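PDB 2DY1: elongation factor G from Thermus thermophilus, which binds GTP and a magnesium ion and, as a member of the elongation factor G family, probably acts as a GTPase in the elongation phase of protein synthesis. Local coordinates for residues Gly468-Gln473 against Phe552-Ser557; Tyr480-Leu485 against Asn539-Glu544; Tyr493-Arg498 against Glu510-Gly515. All coordinates share one frame; numbering follows the deposited sequence.

Contact 1: Gly468-Gln473 against Phe552-Ser557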
ATOM      1  N   GLY A 468     -31.471  39.090  15.017  1.00 22.40           N
ATOM      2  CA  GLY A 468     -31.585  38.689  13.634  1.00 25.87           C
ATOM      3  C   GLY A 468     -33.069  38.708  13.343  1.00 22.00           C
ATOM      4  O   GLY A 468     -33.854  38.007  13.987  1.00 21.03           O
ATOM      5  N   LYS A 469     -33.487  39.517  12.379  1.00 24.08           N
ATOM      6  CA  LYS A 469     -34.904  39.555  12.092  1.00 21.64           C
ATOM      7  C   LYS A 469     -35.225  39.575  10.605  1.00 29.53           C
ATOM      8  O   LYS A 469     -34.572  40.266   9.823  1.00 32.97           O
ATOM      9  CB  LYS A 469     -35.528  40.765  12.784  1.00 26.84           C
ATOM     10  CG  LYS A 469     -37.043  40.765  12.793  1.00 26.98           C
ATOM     11  CD  LYS A 469     -37.562  41.831  13.758  1.00 31.14           C
ATOM     12  CE  LYS A 469     -39.056  41.731  13.942  1.00 27.26           C
ATOM     13  NZ  LYS A 469     -39.502  42.611  15.066  1.00 37.34           N
ATOM     14  N   TYR A 470     -36.236  38.803  10.232  1.00 23.32           N
ATOM     15  CA  TYR A 470     -36.668  38.710   8.840  1.00 33.71           C
ATOM     16  C   TYR A 470     -38.182  38.879   8.722  1.00 32.77           C
ATOM     17  O   TYR A 470     -38.938  38.091   9.284  1.00 29.34           O
ATOM     18  CB  TYR A 470     -36.283  37.344   8.271  1.00 30.30           C
ATOM     19  CG  TYR A 470     -36.530  37.182   6.787  1.00 32.44           C
ATOM     20  CD1 TYR A 470     -35.772  37.889   5.856  1.00 35.51           C
ATOM     21  CD2 TYR A 470     -37.491  36.298   6.316  1.00 25.40           C
ATOM     22  CE1 TYR A 470     -35.966  37.711   4.486  1.00 35.71           C
ATOM     23  CE2 TYR A 470     -37.693  36.113   4.940  1.00 34.16           C
ATOM     24  CZ  TYR A 470     -36.926  36.822   4.038  1.00 34.49           C
ATOM     25  OH  TYR A 470     -37.109  36.651   2.684  1.00 35.99           O
ATOM     26  N   LYS A 471     -38.622  39.899   7.989  1.00 35.22           N
ATOM     27  CA  LYS A 471     -40.054  40.116   7.790  1.00 42.17           C
ATOM     28  C   LYS A 471     -40.351  40.693   6.406  1.00 45.54           C
ATOM     29  O   LYS A 471     -39.954  41.814   6.086  1.00 52.78           O
ATOM     30  CB  LYS A 471     -40.635  41.028   8.882  1.00 41.56           C
ATOM     31  CG  LYS A 471     -39.955  42.379   9.054  1.00 50.51           C
ATOM     32  CD  LYS A 471     -40.843  43.357   9.837  1.00 52.80           C
ATOM     33  CE  LYS A 471     -41.284  42.798  11.190  1.00 59.61           C
ATOM     34  NZ  LYS A 471     -42.111  43.765  11.986  1.00 57.41           N
ATOM     35  N   LYS A 472     -41.047  39.907   5.591  1.00 49.26           N
ATOM     36  CA  LYS A 472     -41.415  40.300   4.232  1.00 56.09           C
ATOM     37  C   LYS A 472     -42.697  39.587   3.821  1.00 59.44           C
ATOM     38  O   LYS A 472     -43.073  38.582   4.420  1.00 56.19           O
ATOM     39  CB  LYS A 472     -40.294  39.939   3.251  1.00 59.57           C
ATOM     40  CG  LYS A 472     -39.042  40.784   3.409  1.00 62.28           C
ATOM     41  CD  LYS A 472     -37.876  40.242   2.596  1.00 63.24           C
ATOM     42  CE  LYS A 472     -36.631  41.092   2.827  1.00 68.07           C
ATOM     43  NZ  LYS A 472     -35.401  40.488   2.241  1.00 69.92           N
ATOM     44  N   GLN A 473     -43.372  40.108   2.801  1.00 64.44           N
ATOM     45  CA  GLN A 473     -44.606  39.493   2.323  1.00 68.35           C
ATOM     46  C   GLN A 473     -44.532  39.257   0.821  1.00 68.50           C
ATOM     47  O   GLN A 473     -44.261  40.179   0.055  1.00 67.99           O
ATOM     48  CB  GLN A 473     -45.808  40.379   2.656  1.00 72.74           C
ATOM     49  CG  GLN A 473     -47.145  39.766   2.280  1.00 74.41           C
ATOM     50  CD  GLN A 473     -48.191  39.974   3.356  1.00 78.49           C
ATOM     51  OE1 GLN A 473     -48.058  39.470   4.472  1.00 78.31           O
ATOM     52  NE2 GLN A 473     -49.238  40.722   3.027  1.00 81.35           N
ATOM     53  N   PHE A 552     -37.438  31.664  10.238  1.00 21.32           N
ATOM     54  CA  PHE A 552     -36.568  31.516  11.403  1.00 19.77           C
ATOM     55  C   PHE A 552     -35.143  31.091  11.032  1.00 21.36           C
ATOM     56  O   PHE A 552     -34.203  31.482  11.711  1.00 23.47           O
ATOM     57  CB  PHE A 552     -37.188  30.565  12.443  1.00 18.04           C
ATOM     58  CG  PHE A 552     -38.059  31.274  13.452  1.00 18.16           C
ATOM     59  CD1 PHE A 552     -39.449  31.186  13.388  1.00 20.51           C
ATOM     60  CD2 PHE A 552     -37.482  32.121  14.401  1.00 19.74           C
ATOM     61  CE1 PHE A 552     -40.252  31.938  14.256  1.00 23.72           C
ATOM     62  CE2 PHE A 552     -38.270  32.878  15.269  1.00 19.51           C
ATOM     63  CZ  PHE A 552     -39.663  32.784  15.195  1.00 21.25           C
ATOM     64  N   GLN A 553     -34.971  30.326   9.951  1.00 27.70           N
ATOM     65  CA  GLN A 553     -33.624  29.929   9.528  1.00 20.05           C
ATOM     66  C   GLN A 553     -32.898  31.188   9.092  1.00 22.86           C
ATOM     67  O   GLN A 553     -31.730  31.387   9.419  1.00 23.78           O
ATOM     68  CB  GLN A 553     -33.667  28.957   8.338  1.00 27.90           C
ATOM     69  CG  GLN A 553     -34.361  27.637   8.601  1.00 31.10           C
ATOM     70  CD  GLN A 553     -34.271  26.679   7.411  1.00 46.85           C
ATOM     71  OE1 GLN A 553     -35.136  25.821   7.228  1.00 49.84           O
ATOM     72  NE2 GLN A 553     -33.214  26.814   6.612  1.00 44.45           N
ATOM     73  N   ILE A 554     -33.593  32.042   8.337  1.00 21.77           N
ATOM     74  CA  ILE A 554     -32.984  33.281   7.877  1.00 23.05           C
ATOM     75  C   ILE A 554     -32.688  34.225   9.038  1.00 19.09           C
ATOM     76  O   ILE A 554     -31.604  34.799   9.119  1.00 24.46           O
ATOM     77  CB  ILE A 554     -33.898  34.024   6.857  1.00 23.58           C
ATOM     78  CG1 ILE A 554     -34.159  33.132   5.641  1.00 30.23           C
ATOM     79  CG2 ILE A 554     -33.242  35.334   6.446  1.00 28.14           C
ATOM     80  CD1 ILE A 554     -35.119  33.746   4.635  1.00 26.00           C
ATOM     81  N   ALA A 555     -33.664  34.413   9.925  1.00 21.34           N
ATOM     82  CA  ALA A 555     -33.462  35.300  11.063  1.00 22.74           C
ATOM     83  C   ALA A 555     -32.260  34.822  11.882  1.00 14.22           C
ATOM     84  O   ALA A 555     -31.439  35.626  12.326  1.00 20.95           O
ATOM     85  CB  ALA A 555     -34.723  35.337  11.923  1.00 23.84           C
ATOM     86  N   ALA A 556     -32.158  33.507  12.060  1.00 21.96           N
ATOM     87  CA  ALA A 556     -31.055  32.927  12.826  1.00 23.31           C
ATOM     88  C   ALA A 556     -29.715  33.160  12.114  1.00 18.24           C
ATOM     89  O   ALA A 556     -28.717  33.520  12.746  1.00 19.60           O
ATOM     90  CB  ALA A 556     -31.309  31.426  13.048  1.00 21.56           C
ATOM     91  N   SER A 557     -29.709  32.997  10.790  1.00 23.88           N
ATOM     92  CA  SER A 557     -28.490  33.216  10.005  1.00 23.14           C
ATOM     93  C   SER A 557     -28.063  34.676  10.086  1.00 18.93           C
ATOM     94  O   SER A 557     -26.884  34.982  10.290  1.00 25.29           O
ATOM     95  CB  SER A 557     -28.722  32.804   8.545  1.00 27.79           C
ATOM     96  OG  SER A 557     -27.593  33.134   7.751  1.00 35.77           O
TER
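Gly468 and Tyr470 meet Ile554 and Ala555 where strand 468-473 runs at 143° to helix 552-557, the two short axes coming within 6.0 Å, and the backbones are nearest at Lys469 and Ala555, whose CA atoms are 4.6 Å apart. So close an approach is possible because small residues face each other. Gly468 turns its CA to the carbonyl of Ala555, CA to O 3.3 Å, in a CA-H...O contact; a CB on this residue would point at the helix and run into that same oxygen. Ala555 CB rests 3.5 Å from Gly468 O and also faces Tyr470 CB. The segments belong to domain IV of elongation factor G, an alpha+beta domain whose family places it with the ribosomal protein S5 domain 2-like fold, and here its edge strand 464-474 lies against helix 549-566, which also packs on the neighbouring strand 477-489 through Phe552 and Ala555. Beyond the small residues Tyr470 makes the contact. With CG anti to the backbone N (chi1 -173°) the ring swings over to the helix, and its second torsion turns one face onto Ile554. CD1 of Ile554 sits over that face, 3.7 Å from the ring centroid and 20° off the normal, a CH-pi contact displaced toward CE2, while Ile554 CG2 lies 3.6 Å from Tyr470 CD1. Replacing Tyr470 by an alanine would probably leave both the CG2 methyl and the CG1-CD1 arm of Ile554 without the flat surface they rest on and open a gap between strand and helix. Branched Ile554 suits the place because its two arms span the ring.

Contact 2: Tyr480-Leu485 against Asn539-Glu544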
ATOM      1  N   TYR A 480     -42.067  35.926   8.864  1.00 25.43           N
ATOM      2  CA  TYR A 480     -41.645  36.600  10.079  1.00 21.56           C
ATOM      3  C   TYR A 480     -40.818  35.694  10.989  1.00 16.31           C
ATOM      4  O   TYR A 480     -41.267  34.622  11.381  1.00 20.02           O
ATOM      5  CB  TYR A 480     -42.865  37.147  10.838  1.00 23.35           C
ATOM      6  CG  TYR A 480     -42.509  37.898  12.098  1.00 24.10           C
ATOM      7  CD1 TYR A 480     -42.303  37.223  13.312  1.00 23.84           C
ATOM      8  CD2 TYR A 480     -42.351  39.280  12.081  1.00 21.34           C
ATOM      9  CE1 TYR A 480     -41.955  37.918  14.461  1.00 17.89           C
ATOM     10  CE2 TYR A 480     -41.994  39.984  13.228  1.00 23.61           C
ATOM     11  CZ  TYR A 480     -41.798  39.294  14.415  1.00 20.94           C
ATOM     12  OH  TYR A 480     -41.439  39.993  15.535  1.00 21.92           O
ATOM     13  N   GLY A 481     -39.598  36.150  11.279  1.00 24.78           N
ATOM     14  CA  GLY A 481     -38.693  35.440  12.170  1.00 19.69           C
ATOM     15  C   GLY A 481     -37.973  36.483  12.998  1.00 20.03           C
ATOM     16  O   GLY A 481     -37.510  37.490  12.465  1.00 20.63           O
ATOM     17  N   ASP A 482     -37.865  36.256  14.310  1.00 18.47           N
ATOM     18  CA  ASP A 482     -37.210  37.225  15.185  1.00 18.74           C
ATOM     19  C   ASP A 482     -36.435  36.419  16.212  1.00 16.99           C
ATOM     20  O   ASP A 482     -37.024  35.713  17.042  1.00 16.80           O
ATOM     21  CB  ASP A 482     -38.284  38.084  15.858  1.00 18.37           C
ATOM     22  CG  ASP A 482     -37.720  39.065  16.850  1.00 21.08           C
ATOM     23  OD1 ASP A 482     -38.533  39.688  17.563  1.00 24.48           O
ATOM     24  OD2 ASP A 482     -36.486  39.236  16.927  1.00 18.65           O
ATOM     25  N   VAL A 483     -35.116  36.520  16.136  1.00 19.35           N
ATOM     26  CA  VAL A 483     -34.230  35.762  17.009  1.00 19.25           C
ATOM     27  C   VAL A 483     -33.178  36.613  17.693  1.00 18.87           C
ATOM     28  O   VAL A 483     -32.508  37.426  17.050  1.00 19.11           O
ATOM     29  CB  VAL A 483     -33.485  34.665  16.160  1.00 20.61           C
ATOM     30  CG1 VAL A 483     -32.471  33.914  17.015  1.00 21.88           C
ATOM     31  CG2 VAL A 483     -34.492  33.707  15.552  1.00 18.90           C
ATOM     32  N   TRP A 484     -33.038  36.453  19.008  1.00 15.31           N
ATOM     33  CA  TRP A 484     -31.983  37.140  19.715  1.00 15.78           C
ATOM     34  C   TRP A 484     -30.961  36.045  20.032  1.00 14.06           C
ATOM     35  O   TRP A 484     -31.273  35.038  20.690  1.00 14.50           O
ATOM     36  CB  TRP A 484     -32.488  37.809  20.988  1.00 16.24           C
ATOM     37  CG  TRP A 484     -33.228  39.069  20.681  1.00 14.72           C
ATOM     38  CD1 TRP A 484     -34.552  39.186  20.371  1.00 16.48           C
ATOM     39  CD2 TRP A 484     -32.677  40.397  20.622  1.00 18.45           C
ATOM     40  NE1 TRP A 484     -34.861  40.513  20.127  1.00 14.14           N
ATOM     41  CE2 TRP A 484     -33.732  41.273  20.272  1.00 15.04           C
ATOM     42  CE3 TRP A 484     -31.397  40.929  20.836  1.00 18.55           C
ATOM     43  CZ2 TRP A 484     -33.544  42.659  20.127  1.00 19.16           C
ATOM     44  CZ3 TRP A 484     -31.212  42.309  20.694  1.00 25.49           C
ATOM     45  CH2 TRP A 484     -32.281  43.153  20.343  1.00 23.22           C
ATOM     46  N   LEU A 485     -29.738  36.276  19.571  1.00 15.62           N
ATOM     47  CA  LEU A 485     -28.635  35.328  19.694  1.00 14.74           C
ATOM     48  C   LEU A 485     -27.412  35.864  20.434  1.00 16.18           C
ATOM     49  O   LEU A 485     -26.957  36.972  20.174  1.00 17.59           O
ATOM     50  CB  LEU A 485     -28.180  34.932  18.284  1.00 15.26           C
ATOM     51  CG  LEU A 485     -26.915  34.067  18.190  1.00 17.03           C
ATOM     52  CD1 LEU A 485     -27.257  32.649  18.635  1.00 16.16           C
ATOM     53  CD2 LEU A 485     -26.407  34.043  16.739  1.00 17.75           C
ATOM     54  N   ASN A 539     -34.105  35.113  23.291  1.00 16.42           N
ATOM     55  CA  ASN A 539     -35.299  35.939  23.202  1.00 15.90           C
ATOM     56  C   ASN A 539     -35.699  35.932  21.726  1.00 14.95           C
ATOM     57  O   ASN A 539     -34.969  35.408  20.873  1.00 13.85           O
ATOM     58  CB  ASN A 539     -34.992  37.368  23.697  1.00 14.48           C
ATOM     59  CG  ASN A 539     -36.247  38.208  23.940  1.00 15.45           C
ATOM     60  OD1 ASN A 539     -36.167  39.439  24.077  1.00 20.54           O
ATOM     61  ND2 ASN A 539     -37.394  37.554  24.014  1.00 12.14           N
ATOM     62  N   GLY A 540     -36.863  36.488  21.430  1.00 14.60           N
ATOM     63  CA  GLY A 540     -37.328  36.522  20.054  1.00 15.33           C
ATOM     64  C   GLY A 540     -38.834  36.656  20.074  1.00 20.33           C
ATOM     65  O   GLY A 540     -39.438  36.941  21.115  1.00 16.98           O
ATOM     66  N   SER A 541     -39.463  36.460  18.927  1.00 17.38           N
ATOM     67  CA  SER A 541     -40.909  36.550  18.880  1.00 16.49           C
ATOM     68  C   SER A 541     -41.369  35.892  17.596  1.00 20.57           C
ATOM     69  O   SER A 541     -40.555  35.627  16.702  1.00 19.69           O
ATOM     70  CB  SER A 541     -41.369  38.018  18.936  1.00 17.65           C
ATOM     71  OG  SER A 541     -40.965  38.780  17.798  1.00 19.84           O
ATOM     72  N   TYR A 542     -42.662  35.611  17.516  1.00 19.09           N
ATOM     73  CA  TYR A 542     -43.218  34.985  16.327  1.00 19.94           C
ATOM     74  C   TYR A 542     -44.658  35.422  16.132  1.00 24.36           C
ATOM     75  O   TYR A 542     -45.273  35.997  17.028  1.00 20.77           O
ATOM     76  CB  TYR A 542     -43.173  33.460  16.443  1.00 19.67           C
ATOM     77  CG  TYR A 542     -44.313  32.856  17.226  1.00 18.64           C
ATOM     78  CD1 TYR A 542     -44.370  32.964  18.617  1.00 18.93           C
ATOM     79  CD2 TYR A 542     -45.355  32.204  16.575  1.00 19.67           C
ATOM     80  CE1 TYR A 542     -45.441  32.443  19.338  1.00 18.91           C
ATOM     81  CE2 TYR A 542     -46.426  31.684  17.279  1.00 24.02           C
ATOM     82  CZ  TYR A 542     -46.464  31.810  18.662  1.00 23.21           C
ATOM     83  OH  TYR A 542     -47.541  31.333  19.352  1.00 21.38           O
ATOM     84  N   HIS A 543     -45.185  35.161  14.942  1.00 22.09           N
ATOM     85  CA  HIS A 543     -46.576  35.479  14.652  1.00 25.18           C
ATOM     86  C   HIS A 543     -47.158  34.204  14.084  1.00 29.15           C
ATOM     87  O   HIS A 543     -46.611  33.614  13.146  1.00 30.73           O
ATOM     88  CB  HIS A 543     -46.694  36.631  13.641  1.00 22.40           C
ATOM     89  CG  HIS A 543     -46.531  37.987  14.255  1.00 22.17           C
ATOM     90  ND1 HIS A 543     -47.392  38.472  15.218  1.00 29.67           N
ATOM     91  CD2 HIS A 543     -45.610  38.959  14.048  1.00 27.63           C
ATOM     92  CE1 HIS A 543     -47.011  39.685  15.576  1.00 29.04           C
ATOM     93  NE2 HIS A 543     -45.932  40.005  14.881  1.00 30.92           N
ATOM     94  N   GLU A 544     -48.247  33.767  14.698  1.00 27.42           N
ATOM     95  CA  GLU A 544     -48.954  32.562  14.316  1.00 33.32           C
ATOM     96  C   GLU A 544     -49.146  32.438  12.809  1.00 37.86           C
ATOM     97  O   GLU A 544     -49.004  31.355  12.240  1.00 42.04           O
ATOM     98  CB  GLU A 544     -50.314  32.546  15.021  1.00 38.58           C
ATOM     99  CG  GLU A 544     -51.255  31.464  14.553  1.00 47.21           C
ATOM    100  CD  GLU A 544     -50.545  30.147  14.373  1.00 58.68           C
ATOM    101  OE1 GLU A 544     -49.517  29.942  15.049  1.00 63.81           O
ATOM    102  OE2 GLU A 544     -51.014  29.316  13.566  1.00 68.38           O
TER
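The Tyr480 ring carries His543 over the centre of one face and has the backbone of Ser541 and Tyr542 at its edge. CD2 of His543 stands 3.6 Å above the Tyr480 ring plane, the imidazole presenting its edge in an edge-to-face pair with planes at 64°. Trp484 has Asn539 alongside, pointing the same way, with Asn539 O and Gly540 CA at the indole edge. Asp482, Trp484, Asn539 and Ser541 share one face of domain IV's four-stranded mixed sheet, where strands 477-489 and 533-541 run antiparallel; Val483 lies on the other, against Phe552 and Ala555 of helix 549-566. Val483 and Gly540 form a non-hydrogen-bonded pair, CA to CA 4.4 Å; a CB on Gly540 would strike Asp482 O and, at this backbone conformation, the carbonyl O of Asn539, so glycine suits the place. Trp484 N hydrogen-bonds Asn539 O at 2.9 Å. Ser541 links two polar neighbours: Tyr480 OH donates to its OG and OG to Asp482 OD1, both at 2.6 Å, the latter on the anti side of the carboxylate. At chi1 65° Ser541 OG lies between backbone N and carbonyl carbon, meeting Tyr480 OH and Asp482 OD1 together. Asp482 OD2 is held by Gln467 NE2.

Contact 3: Tyr493-Arg498 against Glu510-Gly515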
ATOM      1  N   TYR A 493     -18.489  23.293  19.877  1.00 28.38           N
ATOM      2  CA  TYR A 493     -19.788  23.827  19.504  1.00 24.44           C
ATOM      3  C   TYR A 493     -20.873  23.410  20.482  1.00 28.28           C
ATOM      4  O   TYR A 493     -20.882  22.289  20.994  1.00 24.46           O
ATOM      5  CB  TYR A 493     -20.177  23.363  18.093  1.00 26.04           C
ATOM      6  CG  TYR A 493     -21.620  23.641  17.726  1.00 24.75           C
ATOM      7  CD1 TYR A 493     -22.611  22.691  17.958  1.00 25.58           C
ATOM      8  CD2 TYR A 493     -21.995  24.871  17.182  1.00 30.18           C
ATOM      9  CE1 TYR A 493     -23.951  22.958  17.657  1.00 22.72           C
ATOM     10  CE2 TYR A 493     -23.331  25.150  16.879  1.00 23.67           C
ATOM     11  CZ  TYR A 493     -24.299  24.191  17.119  1.00 26.88           C
ATOM     12  OH  TYR A 493     -25.618  24.466  16.834  1.00 25.34           O
ATOM     13  N   GLY A 494     -21.801  24.330  20.724  1.00 23.33           N
ATOM     14  CA  GLY A 494     -22.909  24.055  21.606  1.00 22.31           C
ATOM     15  C   GLY A 494     -24.056  24.975  21.237  1.00 18.49           C
ATOM     16  O   GLY A 494     -23.830  26.122  20.871  1.00 19.60           O
ATOM     17  N   PHE A 495     -25.276  24.459  21.301  1.00 19.81           N
ATOM     18  CA  PHE A 495     -26.462  25.260  21.024  1.00 18.74           C
ATOM     19  C   PHE A 495     -27.320  25.180  22.276  1.00 19.46           C
ATOM     20  O   PHE A 495     -27.606  24.086  22.774  1.00 21.91           O
ATOM     21  CB  PHE A 495     -27.255  24.700  19.843  1.00 18.65           C
ATOM     22  CG  PHE A 495     -28.531  25.440  19.573  1.00 17.51           C
ATOM     23  CD1 PHE A 495     -28.522  26.614  18.831  1.00 17.91           C
ATOM     24  CD2 PHE A 495     -29.738  24.979  20.094  1.00 20.56           C
ATOM     25  CE1 PHE A 495     -29.707  27.323  18.612  1.00 17.99           C
ATOM     26  CE2 PHE A 495     -30.923  25.682  19.881  1.00 19.90           C
ATOM     27  CZ  PHE A 495     -30.901  26.856  19.137  1.00 20.17           C
ATOM     28  N   GLU A 496     -27.720  26.340  22.790  1.00 17.38           N
ATOM     29  CA  GLU A 496     -28.555  26.397  23.987  1.00 17.30           C
ATOM     30  C   GLU A 496     -29.875  27.096  23.727  1.00 16.11           C
ATOM     31  O   GLU A 496     -29.891  28.230  23.268  1.00 18.49           O
ATOM     32  CB  GLU A 496     -27.845  27.164  25.114  1.00 20.69           C
ATOM     33  CG  GLU A 496     -26.836  26.373  25.911  1.00 28.93           C
ATOM     34  CD  GLU A 496     -26.175  27.228  26.979  1.00 26.04           C
ATOM     35  OE1 GLU A 496     -26.831  28.173  27.482  1.00 26.15           O
ATOM     36  OE2 GLU A 496     -25.011  26.949  27.316  1.00 34.55           O
ATOM     37  N   TRP A 497     -30.979  26.422  24.015  1.00 16.82           N
ATOM     38  CA  TRP A 497     -32.290  27.040  23.882  1.00 14.75           C
ATOM     39  C   TRP A 497     -32.588  27.652  25.248  1.00 15.71           C
ATOM     40  O   TRP A 497     -32.747  26.932  26.243  1.00 18.35           O
ATOM     41  CB  TRP A 497     -33.334  25.988  23.575  1.00 16.67           C
ATOM     42  CG  TRP A 497     -34.695  26.499  23.296  1.00 17.75           C
ATOM     43  CD1 TRP A 497     -35.817  26.280  24.042  1.00 21.46           C
ATOM     44  CD2 TRP A 497     -35.123  27.178  22.113  1.00 16.03           C
ATOM     45  NE1 TRP A 497     -36.922  26.765  23.391  1.00 20.77           N
ATOM     46  CE2 TRP A 497     -36.525  27.322  22.201  1.00 17.16           C
ATOM     47  CE3 TRP A 497     -34.457  27.672  20.980  1.00 15.56           C
ATOM     48  CZ2 TRP A 497     -37.280  27.934  21.195  1.00 18.29           C
ATOM     49  CZ3 TRP A 497     -35.204  28.281  19.979  1.00 18.87           C
ATOM     50  CH2 TRP A 497     -36.603  28.406  20.092  1.00 17.51           C
ATOM     51  N   ARG A 498     -32.649  28.977  25.313  1.00 13.99           N
ATOM     52  CA  ARG A 498     -32.943  29.652  26.572  1.00 15.35           C
ATOM     53  C   ARG A 498     -34.154  30.557  26.415  1.00 16.17           C
ATOM     54  O   ARG A 498     -34.290  31.563  27.095  1.00 15.44           O
ATOM     55  CB  ARG A 498     -31.725  30.461  27.044  1.00 15.34           C
ATOM     56  CG  ARG A 498     -30.537  29.587  27.455  1.00 17.29           C
ATOM     57  CD  ARG A 498     -30.848  28.807  28.737  1.00 17.93           C
ATOM     58  NE  ARG A 498     -29.724  27.976  29.156  1.00 21.03           N
ATOM     59  CZ  ARG A 498     -29.470  26.750  28.702  1.00 23.26           C
ATOM     60  NH1 ARG A 498     -30.263  26.172  27.793  1.00 23.36           N
ATOM     61  NH2 ARG A 498     -28.416  26.091  29.164  1.00 24.07           N
ATOM     62  N   GLU A 510     -35.394  23.586  15.953  1.00 24.46           N
ATOM     63  CA  GLU A 510     -34.597  22.910  14.929  1.00 25.91           C
ATOM     64  C   GLU A 510     -34.235  23.858  13.776  1.00 25.03           C
ATOM     65  O   GLU A 510     -33.097  23.873  13.304  1.00 24.88           O
ATOM     66  CB  GLU A 510     -35.364  21.696  14.393  1.00 33.24           C
ATOM     67  CG  GLU A 510     -34.593  20.860  13.384  1.00 50.69           C
ATOM     68  CD  GLU A 510     -35.485  19.895  12.619  1.00 59.62           C
ATOM     69  OE1 GLU A 510     -34.944  19.005  11.928  1.00 65.34           O
ATOM     70  OE2 GLU A 510     -36.725  20.031  12.703  1.00 63.61           O
ATOM     71  N   ALA A 511     -35.204  24.650  13.314  1.00 24.47           N
ATOM     72  CA  ALA A 511     -34.947  25.585  12.219  1.00 23.69           C
ATOM     73  C   ALA A 511     -33.947  26.658  12.610  1.00 23.26           C
ATOM     74  O   ALA A 511     -33.130  27.089  11.799  1.00 23.47           O
ATOM     75  CB  ALA A 511     -36.245  26.243  11.764  1.00 24.29           C
ATOM     76  N   ILE A 512     -34.028  27.114  13.856  1.00 17.35           N
ATOM     77  CA  ILE A 512     -33.123  28.141  14.321  1.00 17.42           C
ATOM     78  C   ILE A 512     -31.712  27.572  14.373  1.00 16.89           C
ATOM     79  O   ILE A 512     -30.778  28.197  13.870  1.00 19.44           O
ATOM     80  CB  ILE A 512     -33.598  28.683  15.696  1.00 17.23           C
ATOM     81  CG1 ILE A 512     -34.893  29.495  15.472  1.00 19.89           C
ATOM     82  CG2 ILE A 512     -32.525  29.566  16.357  1.00 17.66           C
ATOM     83  CD1 ILE A 512     -35.652  29.870  16.740  1.00 18.27           C
ATOM     84  N   GLU A 513     -31.544  26.392  14.957  1.00 18.12           N
ATOM     85  CA  GLU A 513     -30.207  25.809  14.999  1.00 18.74           C
ATOM     86  C   GLU A 513     -29.681  25.590  13.582  1.00 18.06           C
ATOM     87  O   GLU A 513     -28.502  25.814  13.314  1.00 19.91           O
ATOM     88  CB  GLU A 513     -30.186  24.480  15.767  1.00 23.56           C
ATOM     89  CG  GLU A 513     -28.766  23.928  15.881  1.00 22.98           C
ATOM     90  CD  GLU A 513     -28.595  22.834  16.924  1.00 25.36           C
ATOM     91  OE1 GLU A 513     -29.603  22.253  17.378  1.00 25.62           O
ATOM     92  OE2 GLU A 513     -27.428  22.549  17.277  1.00 25.52           O
ATOM     93  N   GLU A 514     -30.550  25.157  12.675  1.00 19.71           N
ATOM     94  CA  GLU A 514     -30.142  24.944  11.279  1.00 23.01           C
ATOM     95  C   GLU A 514     -29.568  26.219  10.674  1.00 21.12           C
ATOM     96  O   GLU A 514     -28.537  26.193  10.010  1.00 22.02           O
ATOM     97  CB  GLU A 514     -31.335  24.509  10.422  1.00 25.35           C
ATOM     98  CG  GLU A 514     -31.739  23.057  10.523  1.00 42.52           C
ATOM     99  CD  GLU A 514     -32.944  22.749   9.640  1.00 53.54           C
ATOM    100  OE1 GLU A 514     -32.950  23.190   8.465  1.00 49.44           O
ATOM    101  OE2 GLU A 514     -33.879  22.068  10.117  1.00 59.08           O
ATOM    102  N   GLY A 515     -30.262  27.338  10.887  1.00 19.41           N
ATOM    103  CA  GLY A 515     -29.811  28.613  10.357  1.00 19.65           C
ATOM    104  C   GLY A 515     -28.469  29.057  10.907  1.00 18.60           C
ATOM    105  O   GLY A 515     -27.663  29.667  10.212  1.00 21.93           O
TER
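The beta-alpha-beta unit of strand 494-497, helix 509-520 and strand 533-541 in domain IV brings Tyr493, Phe495 and Trp497 against Ile512 and Glu513. Strand 494-497 is an outermost strand of the four-stranded sheet and pairs in parallel with strand 533-541, so the helix makes the crossover between them. The short axes of strand 494-497 and helix 510-515 come no nearer than 10.2 Å, at 145°, a separation bridged by long side chains. Phe495 supplies the middle of the interface: CB of Glu513 stands over the centre of its ring, 4.0 Å from the centroid and 8° off the normal, a CH-pi contact. Farther out, the Glu513 carboxylate lies nearly parallel to the ring, beside its CG and CB end. Glutamate fits because its methylene chain can lie on an aromatic face while its charged end travels on to a polar partner. Phe495 also has CG2 of Ile512 at its ring edge, 4.2 Å from CZ. Ile512 also touches Phe552 and Val537. Toward the C-terminal end of the strand, Trp497 crosses Ile512 at about a right angle and offers its six-membered ring edge, with CZ3 3.6 Å from Ile512 CD1. With CG anti to the backbone N (chi1 -176°) and the chain extended beyond it, Glu513 brings its carboxylate to Tyr493, whose hydroxyl OH donates to OE2 at 2.7 Å, on the anti side.

In the fold
From the N terminus, strand 464-474 comes first, and its residues 468-473 later receive helix 549-566, so contact 1 closes the longest of the three loops. Strand 477-489 follows and lies beside strand 464-474; contact 2 closes a loop from it to strand 533-541, nested inside that of contact 1. Innermost is contact 3, where strand 494-497 meets the helix 509-520 that soon follows it. None of the loops cross. The sheet order 464-474, 477-489, 533-541, 494-497 unites them: contact 2 joins the two central strands, while contacts 1 and 3 lay a helix against each edge strand. The two helices also touch, Ala556 CB packing near Ile512 O.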